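Local coordinates for uncharacterized protein (Bacteroides ovatus, PDB 4IRT) that is of unknown function but, as a BNR-repeat beta-propeller protein, is a putative neuraminidase that may act on sialic acid-containing glycans, at residues Asn178-Leu183 and Leu250-Ser255; Ser194-Glu199 and His207-Ala212; Trp221-Gly226 and Asn237-Cys242. One frame throughout, in Å; residues are numbered along the deposited sequence.

Interaction 1 of 3, residues Asn178-Leu183 and Leu250-Ser255; sequences NAYWQL and LINQTS
Tyr180 lays one face of its ring over the side chain of Asn252, whose ND2 sits 3.6 Å above the ring plane and over its centre. The two side chains run alongside and point the same way, their CB atoms 3.6 Å apart, with ring and amide planes turned by 48°. The amide therefore rests on the ring at a slant, while its other end, OD1, accepts hydrogen bonds from Arg198 and Asn206.

Two residues further along the same strand, on the same side, Gln182 does the polar work. Its CG stands between the backbone N and the carbonyl carbon (chi1 52°), and a bend at chi2 carries the amide alongside Thr254. There OE1 takes the backbone N-H of Thr254 at 2.9 Å, the donor lying above the carbonyl plane. A water ties the same oxygen into a network: it donates to Gln182 OE1 at 2.8 Å and to Tyr180 O at 2.7 Å, and accepts from Gln253 N. A second water receives a weak bond from Gln182 NE2, which also bonds Ser194 OG, and donates to Thr254 OG1 at 2.8 Å; OG1 also hydrogen-bonds Ala267 O.

Strand 178-185 is the innermost of its four-stranded propeller blade, and residues 250-255 lead into the next blade. With no direct backbone-to-backbone bond between the segments, one glutamine amide and bridging water satisfy buried peptide groups at this junction of blades.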
loop_
_atom_site.group_PDB
_atom_site.type_symbol
_atom_site.label_atom_id
_atom_site.label_comp_id
_atom_site.label_asym_id
_atom_site.label_seq_id
_atom_site.Cartn_x
_atom_site.Cartn_y
_atom_site.Cartn_z
ATOM N N ASN A 178 -11.348 -6.154 -14.704
ATOM C CA ASN A 178 -10.096 -5.845 -14.076
ATOM C C ASN A 178 -10.149 -6.276 -12.606
ATOM O O ASN A 178 -11.225 -6.540 -12.046
ATOM C CB ASN A 178 -9.799 -4.335 -14.167
ATOM C CG ASN A 178 -9.463 -3.869 -15.576
ATOM O OD1 ASN A 178 -10.195 -3.100 -16.186
ATOM N ND2 ASN A 178 -8.370 -4.337 -16.087
ATOM N N ALA A 179 -8.974 -6.293 -11.988
ATOM C CA ALA A 179 -8.827 -6.415 -10.533
ATOM C C ALA A 179 -7.974 -5.274 -9.998
ATOM O O ALA A 179 -7.157 -4.716 -10.746
ATOM C CB ALA A 179 -8.182 -7.736 -10.198
ATOM N N TYR A 180 -8.174 -4.938 -8.710
ATOM C CA TYR A 180 -7.310 -4.056 -7.945
ATOM C C TYR A 180 -6.971 -4.765 -6.670
ATOM O O TYR A 180 -7.870 -5.184 -5.934
ATOM C CB TYR A 180 -7.984 -2.727 -7.636
ATOM C CG TYR A 180 -8.218 -1.944 -8.882
ATOM C CD1 TYR A 180 -7.233 -1.091 -9.381
ATOM C CD2 TYR A 180 -9.400 -2.067 -9.572
ATOM C CE1 TYR A 180 -7.440 -0.376 -10.562
ATOM C CE2 TYR A 180 -9.621 -1.362 -10.746
ATOM C CZ TYR A 180 -8.633 -0.527 -11.237
ATOM O OH TYR A 180 -8.874 0.145 -12.412
ATOM N N TRP A 181 -5.670 -4.897 -6.429
ATOM C CA TRP A 181 -5.150 -5.768 -5.391
ATOM C C TRP A 181 -4.310 -5.040 -4.360
ATOM O O TRP A 181 -3.913 -3.914 -4.559
ATOM C CB TRP A 181 -4.309 -6.893 -6.024
ATOM C CG TRP A 181 -3.196 -6.378 -6.920
ATOM C CD1 TRP A 181 -1.977 -5.943 -6.558
ATOM C CD2 TRP A 181 -3.267 -6.249 -8.357
ATOM N NE1 TRP A 181 -1.259 -5.519 -7.683
ATOM C CE2 TRP A 181 -2.042 -5.721 -8.797
ATOM C CE3 TRP A 181 -4.266 -6.520 -9.294
ATOM C CZ2 TRP A 181 -1.793 -5.441 -10.134
ATOM C CZ3 TRP A 181 -4.021 -6.269 -10.608
ATOM C CH2 TRP A 181 -2.791 -5.717 -11.028
ATOM N N GLN A 182 -4.042 -5.738 -3.264
ATOM C CA GLN A 182 -3.058 -5.374 -2.239
ATOM C C GLN A 182 -2.479 -6.640 -1.624
ATOM O O GLN A 182 -3.112 -7.709 -1.661
ATOM C CB GLN A 182 -3.677 -4.463 -1.142
ATOM C CG GLN A 182 -4.972 -5.002 -0.504
ATOM C CD GLN A 182 -6.236 -4.634 -1.250
ATOM O OE1 GLN A 182 -6.305 -3.611 -1.945
ATOM N NE2 GLN A 182 -7.264 -5.490 -1.124
ATOM N N LEU A 183 -1.250 -6.541 -1.134
ATOM C CA LEU A 183 -0.515 -7.682 -0.614
ATOM C C LEU A 183 0.165 -7.321 0.676
ATOM O O LEU A 183 0.269 -6.145 1.030
ATOM C CB LEU A 183 0.563 -8.178 -1.593
ATOM C CG LEU A 183 0.070 -8.584 -2.968
ATOM C CD1 LEU A 183 0.091 -7.415 -3.927
ATOM C CD2 LEU A 183 0.872 -9.688 -3.599
ATOM N N LEU A 250 -17.955 0.384 -2.666
ATOM C CA LEU A 250 -16.762 -0.385 -2.398
ATOM C C LEU A 250 -15.602 0.204 -3.199
ATOM O O LEU A 250 -15.697 0.379 -4.414
ATOM C CB LEU A 250 -16.965 -1.841 -2.782
ATOM C CG LEU A 250 -15.733 -2.721 -2.596
ATOM C CD1 LEU A 250 -15.342 -2.845 -1.138
ATOM C CD2 LEU A 250 -15.972 -4.066 -3.253
ATOM N N ILE A 251 -14.537 0.532 -2.491
ATOM C CA ILE A 251 -13.385 1.216 -3.085
ATOM C C ILE A 251 -12.362 0.184 -3.507
ATOM O O ILE A 251 -12.354 -0.955 -3.013
ATOM C CB ILE A 251 -12.797 2.257 -2.095
ATOM C CG1 ILE A 251 -11.719 3.170 -2.723
ATOM C CG2 ILE A 251 -12.264 1.571 -0.854
ATOM C CD1 ILE A 251 -12.202 4.007 -3.884
ATOM N N ASN A 252 -11.533 0.569 -4.467
ATOM C CA ASN A 252 -10.435 -0.269 -4.940
ATOM C C ASN A 252 -9.068 0.271 -4.519
ATOM O O ASN A 252 -8.920 1.477 -4.342
ATOM C CB ASN A 252 -10.452 -0.384 -6.467
ATOM C CG ASN A 252 -10.519 0.952 -7.156
ATOM O OD1 ASN A 252 -11.544 1.609 -7.153
ATOM N ND2 ASN A 252 -9.408 1.373 -7.756
ATOM N N GLN A 253 -8.130 -0.667 -4.356
ATOM C CA GLN A 253 -6.711 -0.444 -4.105
ATOM C C GLN A 253 -6.533 0.121 -2.696
ATOM O O GLN A 253 -6.343 1.322 -2.532
ATOM C CB GLN A 253 -6.126 0.483 -5.172
ATOM C CG GLN A 253 -4.632 0.621 -5.126
ATOM C CD GLN A 253 -4.103 1.318 -6.349
ATOM O OE1 GLN A 253 -4.686 2.288 -6.816
ATOM N NE2 GLN A 253 -2.978 0.856 -6.846
ATOM N N THR A 254 -6.641 -0.743 -1.690
ATOM C CA THR A 254 -6.509 -0.311 -0.302
ATOM C C THR A 254 -5.242 -0.956 0.265
ATOM O O THR A 254 -4.154 -0.764 -0.296
ATOM C CB THR A 254 -7.776 -0.582 0.539
ATOM O OG1 THR A 254 -8.072 -1.989 0.546
ATOM C CG2 THR A 254 -8.971 0.201 -0.030
ATOM N N SER A 255 -5.353 -1.715 1.353
ATOM C CA SER A 255 -4.183 -2.289 1.985
ATOM C C SER A 255 -4.606 -3.469 2.836
ATOM O O SER A 255 -5.808 -3.685 3.113
ATOM C CB SER A 255 -3.436 -1.237 2.840
ATOM O OG SER A 255 -4.146 -0.978 4.067
HETATM O O HOH W 1 -8.337 -3.505 -3.862
HETATM O O HOH W 2 -9.595 -3.377 -1.286
#

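Interaction 2 of 3, residues Ser194-Glu199 and His207-Ala212; sequences SWVWRE and HDICYA
Followed outward, Trp197 begins with CB over one face of the His207 ring, a CH-pi contact 3.8 Å from the ring centroid. Its CG, anti to the carbonyl carbon (chi1 -64°), carries the indole past the imidazole toward Cys210; CG and CD1 pass near His207 CE1, the rings meeting obliquely with planes 37° apart. On the five-membered ring, NE1 comes within 3.5 Å of Cys210 SG and donates to Tyr240 OH. Trp195 NE1 stands 3.3 Å above the Trp197 ring plane, offset toward the rim. The Cys210 sulfur contacts both indoles obliquely, and Cys210 CB sits over the six-membered ring of Trp195, 3.6 Å from its centroid.

The imidazole is gripped at both nitrogens. His207 NE2 donates to Glu199 OE1 at 2.7 Å, on its anti side but well out of the carboxylate plane, and ND1 donates to Asp208 OD2 at 2.8 Å; both acceptors lie near the ring plane. Glu199 OE2 also salt-bridges Arg177.

Trp195 pairs with Cys210 and Trp197 with His207 as antiparallel hydrogen-bonded pairs; the register slips by one between them, leaving Asp208 O without a partner. This bulged hairpin forms the middle strands of a four-stranded antiparallel blade, the repeating unit of a beta-propeller.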
loop_
_atom_site.group_PDB
_atom_site.type_symbol
_atom_site.label_atom_id
_atom_site.label_comp_id
_atom_site.label_asym_id
_atom_site.label_seq_id
_atom_site.Cartn_x
_atom_site.Cartn_y
_atom_site.Cartn_z
ATOM N N SER A 194 -5.074 -9.936 -1.604
ATOM C CA SER A 194 -6.532 -9.711 -1.708
ATOM C C SER A 194 -6.814 -8.691 -2.806
ATOM O O SER A 194 -5.919 -7.905 -3.216
ATOM C CB SER A 194 -7.140 -9.258 -0.386
ATOM O OG SER A 194 -6.501 -8.108 0.111
ATOM N N TRP A 195 -8.058 -8.698 -3.292
ATOM C CA TRP A 195 -8.448 -7.839 -4.401
ATOM C C TRP A 195 -9.940 -7.681 -4.500
ATOM O O TRP A 195 -10.673 -8.458 -3.918
ATOM C CB TRP A 195 -7.889 -8.362 -5.730
ATOM C CG TRP A 195 -8.450 -9.626 -6.260
ATOM C CD1 TRP A 195 -9.440 -9.745 -7.236
ATOM C CD2 TRP A 195 -8.030 -10.967 -5.956
ATOM N NE1 TRP A 195 -9.657 -11.069 -7.520
ATOM C CE2 TRP A 195 -8.810 -11.842 -6.760
ATOM C CE3 TRP A 195 -7.112 -11.521 -5.052
ATOM C CZ2 TRP A 195 -8.710 -13.232 -6.669
ATOM C CZ3 TRP A 195 -6.987 -12.937 -4.979
ATOM C CH2 TRP A 195 -7.777 -13.760 -5.786
ATOM N N VAL A 196 -10.352 -6.669 -5.251
ATOM C CA VAL A 196 -11.743 -6.481 -5.660
ATOM C C VAL A 196 -11.763 -6.605 -7.174
ATOM O O VAL A 196 -10.745 -6.363 -7.862
ATOM C CB VAL A 196 -12.310 -5.093 -5.246
ATOM C CG1 VAL A 196 -12.089 -4.867 -3.738
ATOM C CG2 VAL A 196 -11.704 -3.973 -6.078
ATOM N N TRP A 197 -12.899 -7.031 -7.690
ATOM C CA TRP A 197 -13.102 -7.013 -9.099
ATOM C C TRP A 197 -13.624 -5.666 -9.504
ATOM O O TRP A 197 -14.339 -5.011 -8.743
ATOM C CB TRP A 197 -14.125 -8.054 -9.497
ATOM C CG TRP A 197 -13.707 -9.469 -9.223
ATOM C CD1 TRP A 197 -14.315 -10.341 -8.372
ATOM C CD2 TRP A 197 -12.633 -10.201 -9.846
ATOM N NE1 TRP A 197 -13.684 -11.569 -8.417
ATOM C CE2 TRP A 197 -12.655 -11.507 -9.318
ATOM C CE3 TRP A 197 -11.673 -9.885 -10.816
ATOM C CZ2 TRP A 197 -11.744 -12.514 -9.735
ATOM C CZ3 TRP A 197 -10.786 -10.875 -11.221
ATOM C CH2 TRP A 197 -10.824 -12.168 -10.675
ATOM N N ARG A 198 -13.277 -5.235 -10.713
ATOM C CA ARG A 198 -14.014 -4.132 -11.316
ATOM C C ARG A 198 -14.543 -4.603 -12.653
ATOM O O ARG A 198 -13.773 -4.920 -13.553
ATOM C CB ARG A 198 -13.206 -2.871 -11.534
ATOM C CG ARG A 198 -14.175 -1.752 -11.914
ATOM C CD ARG A 198 -13.544 -0.442 -12.253
ATOM N NE ARG A 198 -13.076 0.258 -11.068
ATOM C CZ ARG A 198 -12.526 1.454 -11.117
ATOM N NH1 ARG A 198 -12.451 2.094 -12.279
ATOM N NH2 ARG A 198 -12.068 2.029 -10.014
ATOM N N GLU A 199 -15.851 -4.580 -12.792
ATOM C CA GLU A 199 -16.506 -5.224 -13.890
ATOM C C GLU A 199 -16.315 -4.483 -15.224
ATOM O O GLU A 199 -16.068 -5.125 -16.233
ATOM C CB GLU A 199 -17.973 -5.439 -13.545
ATOM C CG GLU A 199 -18.609 -6.613 -14.228
ATOM C CD GLU A 199 -17.862 -7.944 -14.078
ATOM O OE1 GLU A 199 -17.166 -8.226 -13.090
ATOM O OE2 GLU A 199 -18.034 -8.770 -14.965
ATOM N N HIS A 207 -16.736 -4.821 -7.244
ATOM C CA HIS A 207 -17.479 -5.756 -6.427
ATOM C C HIS A 207 -16.583 -6.831 -5.842
ATOM O O HIS A 207 -15.587 -7.225 -6.465
ATOM C CB HIS A 207 -18.620 -6.384 -7.235
ATOM C CG HIS A 207 -18.179 -7.133 -8.459
ATOM N ND1 HIS A 207 -17.967 -8.496 -8.460
ATOM C CD2 HIS A 207 -17.959 -6.719 -9.728
ATOM C CE1 HIS A 207 -17.621 -8.886 -9.677
ATOM N NE2 HIS A 207 -17.606 -7.824 -10.466
ATOM N N ASP A 208 -16.971 -7.290 -4.647
ATOM C CA ASP A 208 -16.359 -8.415 -3.927
ATOM C C ASP A 208 -14.948 -8.148 -3.394
ATOM O O ASP A 208 -14.247 -7.251 -3.863
ATOM C CB ASP A 208 -16.351 -9.685 -4.817
ATOM C CG ASP A 208 -17.749 -10.131 -5.197
ATOM O OD1 ASP A 208 -18.631 -10.234 -4.305
ATOM O OD2 ASP A 208 -17.983 -10.377 -6.403
ATOM N N ILE A 209 -14.586 -8.917 -2.370
ATOM C CA ILE A 209 -13.233 -8.996 -1.842
ATOM C C ILE A 209 -12.791 -10.450 -1.852
ATOM O O ILE A 209 -13.412 -11.309 -1.189
ATOM C CB ILE A 209 -13.122 -8.423 -0.404
ATOM C CG1 ILE A 209 -13.703 -6.992 -0.362
ATOM C CG2 ILE A 209 -11.661 -8.442 0.055
ATOM C CD1 ILE A 209 -13.577 -6.266 0.968
ATOM N N CYS A 210 -11.704 -10.714 -2.564
ATOM C CA CYS A 210 -11.196 -12.074 -2.761
ATOM C C CYS A 210 -9.800 -12.215 -2.125
ATOM O O CYS A 210 -9.146 -11.235 -1.830
ATOM C CB CYS A 210 -11.121 -12.408 -4.257
ATOM S SG CYS A 210 -12.729 -12.396 -5.117
ATOM N N TYR A 211 -9.325 -13.447 -1.962
ATOM C CA TYR A 211 -8.124 -13.696 -1.172
ATOM C C TYR A 211 -7.361 -14.918 -1.680
ATOM O O TYR A 211 -7.963 -15.886 -2.084
ATOM C CB TYR A 211 -8.510 -13.926 0.283
ATOM C CG TYR A 211 -7.341 -14.296 1.160
ATOM C CD1 TYR A 211 -6.485 -13.308 1.663
ATOM C CD2 TYR A 211 -7.086 -15.611 1.495
ATOM C CE1 TYR A 211 -5.398 -13.640 2.451
ATOM C CE2 TYR A 211 -5.988 -15.951 2.267
ATOM C CZ TYR A 211 -5.163 -14.966 2.771
ATOM O OH TYR A 211 -4.098 -15.276 3.592
ATOM N N ALA A 212 -6.038 -14.855 -1.604
ATOM C CA ALA A 212 -5.196 -16.001 -1.787
ATOM C C ALA A 212 -3.916 -15.804 -1.011
ATOM O O ALA A 212 -3.578 -14.679 -0.670
ATOM C CB ALA A 212 -4.882 -16.195 -3.264
#

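Interaction 3 of 3, residues Trp221-Gly226 and Asn237-Cys242; sequences WYKTSG and NAEYAC. With EDO (1,2-ethanediol), chain M.
Glu239 reaches Thr224 with both carboxylate oxygens, one for each of the threonine's two donors, the backbone N-H and the hydroxyl. OE1 accepts the backbone N-H of Thr224 at 2.8 Å in a fairly straight bond of 164°, and OE2 accepts the hydroxyl OG1 at 2.6 Å. Both donors arrive on the syn side and lie modestly out of the carboxylate plane. The glutamate gets there fully stretched, CG anti to the backbone N (chi1 -179°) and the chain extended beyond it, and it crosses the threonine side chain at about a right angle.

Lys223 slides past Glu239 in the opposite direction. Its CB approaches Glu239 OE1 to 3.3 Å and its CG and CD run along Glu239 CB, yet the ammonium is no partner of that carboxylate: NZ lies 6.4 Å from OE1 and instead donates to the backbone O of Asn237 at 2.8 Å. Opposite charges at this separation may still favour each other weakly.

The contact fastens an excursion between the third and fourth strands of a propeller blade back to strand 239-242, the blade's outermost strand. In that excursion, Lys223 to Gly226 form a type I beta turn, closed by Gly226 N bonding Lys223 O at 3.0 Å. The same carbonyl accepts from a bound 1,2-ethanediol, probably a crystallisation component, which Arg213 also holds.

Farther out, Trp290 of the next blade donates its indole NE1 to Glu239 OE2, steadying the carboxylate. Replacing Glu239 by alanine removes that group, and would probably leave the N-H and hydroxyl of Thr224, and Trp290 NE1, without their acceptor and the turn free to shift. Tyr229 OH bonds Glu239 N, and Asn237 OD1 takes the backbone N of Lys234.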
loop_
_atom_site.group_PDB
_atom_site.type_symbol
_atom_site.label_atom_id
_atom_site.label_comp_id
_atom_site.label_asym_id
_atom_site.label_seq_id
_atom_site.Cartn_x
_atom_site.Cartn_y
_atom_site.Cartn_z
ATOM N N TRP A 221 -0.417 -21.256 -4.752
ATOM C CA TRP A 221 -1.346 -20.385 -4.038
ATOM C C TRP A 221 -2.480 -21.199 -3.428
ATOM O O TRP A 221 -2.933 -22.158 -4.044
ATOM C CB TRP A 221 -1.894 -19.318 -5.000
ATOM C CG TRP A 221 -0.818 -18.340 -5.364
ATOM C CD1 TRP A 221 0.125 -18.481 -6.364
ATOM C CD2 TRP A 221 -0.509 -17.125 -4.687
ATOM N NE1 TRP A 221 1.003 -17.418 -6.342
ATOM C CE2 TRP A 221 0.625 -16.556 -5.342
ATOM C CE3 TRP A 221 -1.087 -16.436 -3.601
ATOM C CZ2 TRP A 221 1.183 -15.348 -4.949
ATOM C CZ3 TRP A 221 -0.542 -15.225 -3.219
ATOM C CH2 TRP A 221 0.579 -14.681 -3.907
ATOM N N TYR A 222 -2.901 -20.811 -2.217
ATOM C CA TYR A 222 -3.892 -21.536 -1.400
ATOM C C TYR A 222 -5.054 -20.671 -0.943
ATOM O O TYR A 222 -4.929 -19.462 -0.819
ATOM C CB TYR A 222 -3.207 -22.154 -0.175
ATOM C CG TYR A 222 -2.375 -23.375 -0.557
ATOM C CD1 TYR A 222 -1.100 -23.232 -1.096
ATOM C CD2 TYR A 222 -2.887 -24.668 -0.417
ATOM C CE1 TYR A 222 -0.352 -24.339 -1.471
ATOM C CE2 TYR A 222 -2.135 -25.784 -0.765
ATOM C CZ TYR A 222 -0.869 -25.615 -1.302
ATOM O OH TYR A 222 -0.132 -26.714 -1.701
ATOM N N LYS A 223 -6.173 -21.328 -0.668
ATOM C CA LYS A 223 -7.280 -20.715 0.037
ATOM C C LYS A 223 -7.067 -20.943 1.529
ATOM O O LYS A 223 -6.300 -21.824 1.921
ATOM C CB LYS A 223 -8.597 -21.351 -0.401
ATOM C CG LYS A 223 -8.881 -21.229 -1.898
ATOM C CD LYS A 223 -10.321 -21.620 -2.216
ATOM C CE LYS A 223 -10.635 -21.471 -3.694
ATOM N NZ LYS A 223 -12.088 -21.568 -4.038
ATOM N N THR A 224 -7.761 -20.159 2.344
ATOM C CA THR A 224 -7.707 -20.313 3.803
ATOM C C THR A 224 -8.151 -21.707 4.245
ATOM O O THR A 224 -7.683 -22.238 5.275
ATOM C CB THR A 224 -8.628 -19.321 4.539
ATOM O OG1 THR A 224 -9.973 -19.510 4.094
ATOM C CG2 THR A 224 -8.177 -17.863 4.346
ATOM N N SER A 225 -9.091 -22.262 3.495
ATOM C CA SER A 225 -9.690 -23.535 3.804
ATOM C C SER A 225 -8.800 -24.711 3.360
ATOM O O SER A 225 -9.168 -25.867 3.544
ATOM C CB SER A 225 -11.097 -23.622 3.182
ATOM O OG SER A 225 -11.131 -23.122 1.842
ATOM N N GLY A 226 -7.640 -24.416 2.772
ATOM C CA GLY A 226 -6.612 -25.420 2.520
ATOM C C GLY A 226 -6.470 -25.911 1.092
ATOM O O GLY A 226 -5.477 -26.570 0.769
ATOM N N ASN A 237 -13.389 -19.358 -9.414
ATOM C CA ASN A 237 -12.681 -20.186 -8.416
ATOM C C ASN A 237 -12.075 -19.410 -7.262
ATOM O O ASN A 237 -11.552 -20.012 -6.310
ATOM C CB ASN A 237 -11.623 -21.110 -9.091
ATOM C CG ASN A 237 -10.527 -20.339 -9.812
ATOM O OD1 ASN A 237 -10.751 -19.240 -10.305
ATOM N ND2 ASN A 237 -9.335 -20.917 -9.872
ATOM N N ALA A 238 -12.144 -18.086 -7.332
ATOM C CA ALA A 238 -11.562 -17.258 -6.277
ATOM C C ALA A 238 -12.231 -17.550 -4.937
ATOM O O ALA A 238 -13.426 -17.844 -4.898
ATOM C CB ALA A 238 -11.727 -15.792 -6.615
ATOM N N GLU A 239 -11.460 -17.404 -3.859
ATOM C CA GLU A 239 -11.994 -17.428 -2.528
ATOM C C GLU A 239 -12.595 -16.054 -2.235
ATOM O O GLU A 239 -11.897 -15.048 -2.309
ATOM C CB GLU A 239 -10.928 -17.770 -1.475
ATOM C CG GLU A 239 -11.537 -17.807 -0.069
ATOM C CD GLU A 239 -10.596 -18.185 1.051
ATOM O OE1 GLU A 239 -9.374 -18.419 0.825
ATOM O OE2 GLU A 239 -11.127 -18.244 2.197
ATOM N N TYR A 240 -13.874 -16.017 -1.857
ATOM C CA TYR A 240 -14.522 -14.772 -1.470
ATOM C C TYR A 240 -14.401 -14.539 0.027
ATOM O O TYR A 240 -15.079 -15.180 0.836
ATOM C CB TYR A 240 -15.973 -14.748 -1.980
ATOM C CG TYR A 240 -15.936 -14.597 -3.497
ATOM C CD1 TYR A 240 -15.696 -15.709 -4.325
ATOM C CD2 TYR A 240 -16.006 -13.346 -4.089
ATOM C CE1 TYR A 240 -15.569 -15.569 -5.706
ATOM C CE2 TYR A 240 -15.910 -13.198 -5.475
ATOM C CZ TYR A 240 -15.684 -14.313 -6.274
ATOM O OH TYR A 240 -15.547 -14.139 -7.631
ATOM N N ALA A 241 -13.571 -13.575 0.384
ATOM C CA ALA A 241 -13.480 -13.121 1.767
ATOM C C ALA A 241 -14.741 -12.363 2.193
ATOM O O ALA A 241 -15.193 -12.491 3.339
ATOM C CB ALA A 241 -12.252 -12.266 1.977
ATOM N N CYS A 242 -15.311 -11.597 1.271
ATOM C CA CYS A 242 -16.547 -10.865 1.544
ATOM C C CYS A 242 -17.245 -10.613 0.236
ATOM O O CYS A 242 -16.680 -9.952 -0.671
ATOM C CB CYS A 242 -16.282 -9.562 2.305
ATOM S SG CYS A 242 -17.791 -8.739 2.933
HETATM C C1 EDO M . -3.948 -23.121 3.674
HETATM O O1 EDO M . -3.742 -21.758 3.244
HETATM C C2 EDO M . -3.320 -23.428 5.032
HETATM O O2 EDO M . -3.880 -22.562 6.027
#

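Followed from the N terminus, the chain reaches the contacts at 178-183, the inner strand of a propeller blade, and turns back through 194-199. Interaction 2 closes a short loop when 207-212 pairs with that second strand. The chain then leaves the blade, and interaction 3 closes a second loop as 237-242 returns to catch 221-226; the two loops follow in series. Interaction 1 spans both, joining 178-183 to 250-255 only once all four strands have been laid down. Neighbouring strands of one sheet unite them: Gln182 N probably hydrogen-bonds Ser194 O, and Tyr211 N probably hydrogen-bonds Glu239 O. Interaction 1 thus meets the following blade, while interaction 3 secures the outer edge.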